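Long-range contact in titin (Homo sapiens, PDB 2ILL), which serves as a giant structural protein of the muscle sarcomere, built largely of immunoglobulin-like and fibronectin-like domains and carrying a serine/threonine kinase domain: residues T21-V26 / Y59-I64. Residues are numbered along the deposited sequence; the frame is centred on the assembly and turned at random.
Sequences TLVCKV and YHQLII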
# COMPACT_ATOMS: atom_id res chain seq x y z
N THR A 21 -10.04 -1.73 13.31
CA THR A 21 -10.94 -2.46 14.17
C THR A 21 -12.10 -3.16 13.47
O THR A 21 -12.99 -2.55 12.94
CB THR A 21 -11.42 -1.57 15.30
OG1 THR A 21 -10.30 -0.87 15.78
CG2 THR A 21 -12.03 -2.41 16.50
N LEU A 22 -12.12 -4.48 13.59
CA LEU A 22 -13.17 -5.36 13.09
C LEU A 22 -14.08 -5.75 14.26
O LEU A 22 -13.58 -6.13 15.29
CB LEU A 22 -12.54 -6.58 12.46
CG LEU A 22 -11.91 -6.38 11.07
CD1 LEU A 22 -10.80 -5.38 11.11
CD2 LEU A 22 -11.30 -7.66 10.64
N VAL A 23 -15.40 -5.54 14.16
CA VAL A 23 -16.30 -5.81 15.26
C VAL A 23 -17.49 -6.56 14.77
O VAL A 23 -17.95 -6.36 13.65
CB VAL A 23 -16.88 -4.56 15.90
CG1 VAL A 23 -17.64 -4.90 17.22
CG2 VAL A 23 -15.85 -3.58 16.12
N CYS A 24 -18.00 -7.41 15.64
CA CYS A 24 -19.20 -8.18 15.37
C CYS A 24 -19.94 -8.50 16.65
O CYS A 24 -19.45 -8.28 17.74
CB CYS A 24 -18.84 -9.41 14.56
SG CYS A 24 -17.93 -10.72 15.41
N LYS A 25 -21.19 -8.89 16.52
CA LYS A 25 -21.94 -9.36 17.66
C LYS A 25 -22.51 -10.77 17.34
O LYS A 25 -23.11 -10.98 16.33
CB LYS A 25 -23.02 -8.31 17.97
CG LYS A 25 -23.93 -8.65 19.08
CD LYS A 25 -25.04 -7.55 19.24
CE LYS A 25 -25.95 -7.90 20.44
NZ LYS A 25 -26.16 -6.71 21.30
N VAL A 26 -22.31 -11.69 18.28
CA VAL A 26 -22.59 -13.11 18.16
C VAL A 26 -23.63 -13.53 19.19
O VAL A 26 -23.51 -13.16 20.36
CB VAL A 26 -21.27 -13.89 18.45
CG1 VAL A 26 -21.46 -15.34 18.55
CG2 VAL A 26 -20.22 -13.58 17.38
N TYR A 59 -20.31 -9.18 21.98
CA TYR A 59 -19.43 -8.42 21.10
C TYR A 59 -17.97 -8.93 21.12
O TYR A 59 -17.42 -9.25 22.18
CB TYR A 59 -19.43 -6.94 21.42
CG TYR A 59 -20.75 -6.31 21.36
CD1 TYR A 59 -21.53 -6.27 22.50
CD2 TYR A 59 -21.22 -5.71 20.20
CE1 TYR A 59 -22.80 -5.71 22.50
CE2 TYR A 59 -22.54 -5.11 20.19
CZ TYR A 59 -23.29 -5.13 21.35
OH TYR A 59 -24.56 -4.55 21.43
N HIS A 60 -17.37 -8.96 19.94
CA HIS A 60 -16.07 -9.46 19.69
C HIS A 60 -15.33 -8.53 18.72
O HIS A 60 -15.89 -8.20 17.67
CB HIS A 60 -16.17 -10.80 19.02
CG HIS A 60 -16.48 -11.91 19.95
ND1 HIS A 60 -17.77 -12.37 20.21
CD2 HIS A 60 -15.64 -12.68 20.67
CE1 HIS A 60 -17.69 -13.37 21.09
NE2 HIS A 60 -16.41 -13.60 21.35
N GLN A 61 -14.12 -8.10 19.08
CA GLN A 61 -13.40 -7.13 18.26
C GLN A 61 -11.96 -7.50 18.11
O GLN A 61 -11.37 -8.05 19.01
CB GLN A 61 -13.77 -5.74 18.81
CG GLN A 61 -12.80 -4.76 19.05
CD GLN A 61 -13.40 -3.49 19.65
OE1 GLN A 61 -14.43 -2.96 19.17
NE2 GLN A 61 -12.75 -2.99 20.69
N LEU A 62 -11.47 -7.45 16.87
CA LEU A 62 -10.07 -7.54 16.56
C LEU A 62 -9.52 -6.15 16.10
O LEU A 62 -10.04 -5.55 15.17
CB LEU A 62 -9.87 -8.51 15.42
CG LEU A 62 -8.48 -8.66 14.80
CD1 LEU A 62 -7.56 -9.33 15.77
CD2 LEU A 62 -8.59 -9.47 13.47
N ILE A 63 -8.43 -5.73 16.72
CA ILE A 63 -7.64 -4.51 16.41
C ILE A 63 -6.30 -4.95 15.87
O ILE A 63 -5.55 -5.64 16.51
CB ILE A 63 -7.41 -3.66 17.59
CG1 ILE A 63 -8.74 -3.47 18.32
CG2 ILE A 63 -6.82 -2.21 17.19
CD1 ILE A 63 -8.59 -2.97 19.78
N ILE A 64 -6.09 -4.55 14.62
CA ILE A 64 -4.93 -4.78 13.86
C ILE A 64 -4.21 -3.40 13.87
O ILE A 64 -4.76 -2.38 13.41
CB ILE A 64 -5.31 -5.15 12.41
CG1 ILE A 64 -6.36 -6.25 12.39
CG2 ILE A 64 -4.03 -5.56 11.64
CD1 ILE A 64 -6.95 -6.51 11.02
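Four backbone hydrogen bonds join Leu22 to Leu62 and Cys24 to His60, one in each direction per pair, as expected for antiparallel strands whose segment axes, taken N to C, make an angle of 170°. Leu22 N reaches Leu62 O at 2.8 Å with an almost straight N-H...O angle of 170°, and His60 N meets Cys24 O at 3.1 Å. Between these rungs the non-hydrogen-bonded pairs add CA-H...O contacts, the shortest from Gln61 CA to Leu22 O (3.1 Å). On the Lys25 face, the lysine chain runs obliquely over the Tyr59 ring: CG stands 4.2 Å from the ring centroid, a CH-pi contact, and a bend at chi4 (133°) brings NZ to Tyr59 OH for a 2.7 Å hydrogen bond. This pairing of 20-27 with 59-64 matches strands B and E of an I-set immunoglobulin sandwich, in a four-stranded sheet edged by 4-5 and 50-55. Gln61 bridges two neighbours on the same face: its CG touches Thr21 CG2 at 3.6 Å, and OE1 lies against Val23 CG2, while NE2 bonds to Gln53. On the face of Leu22 and Leu62, Leu22 CD1 meets Ile64 CD1 at 4.0 Å, and both residues pack on Tyr75 of the opposing sheet.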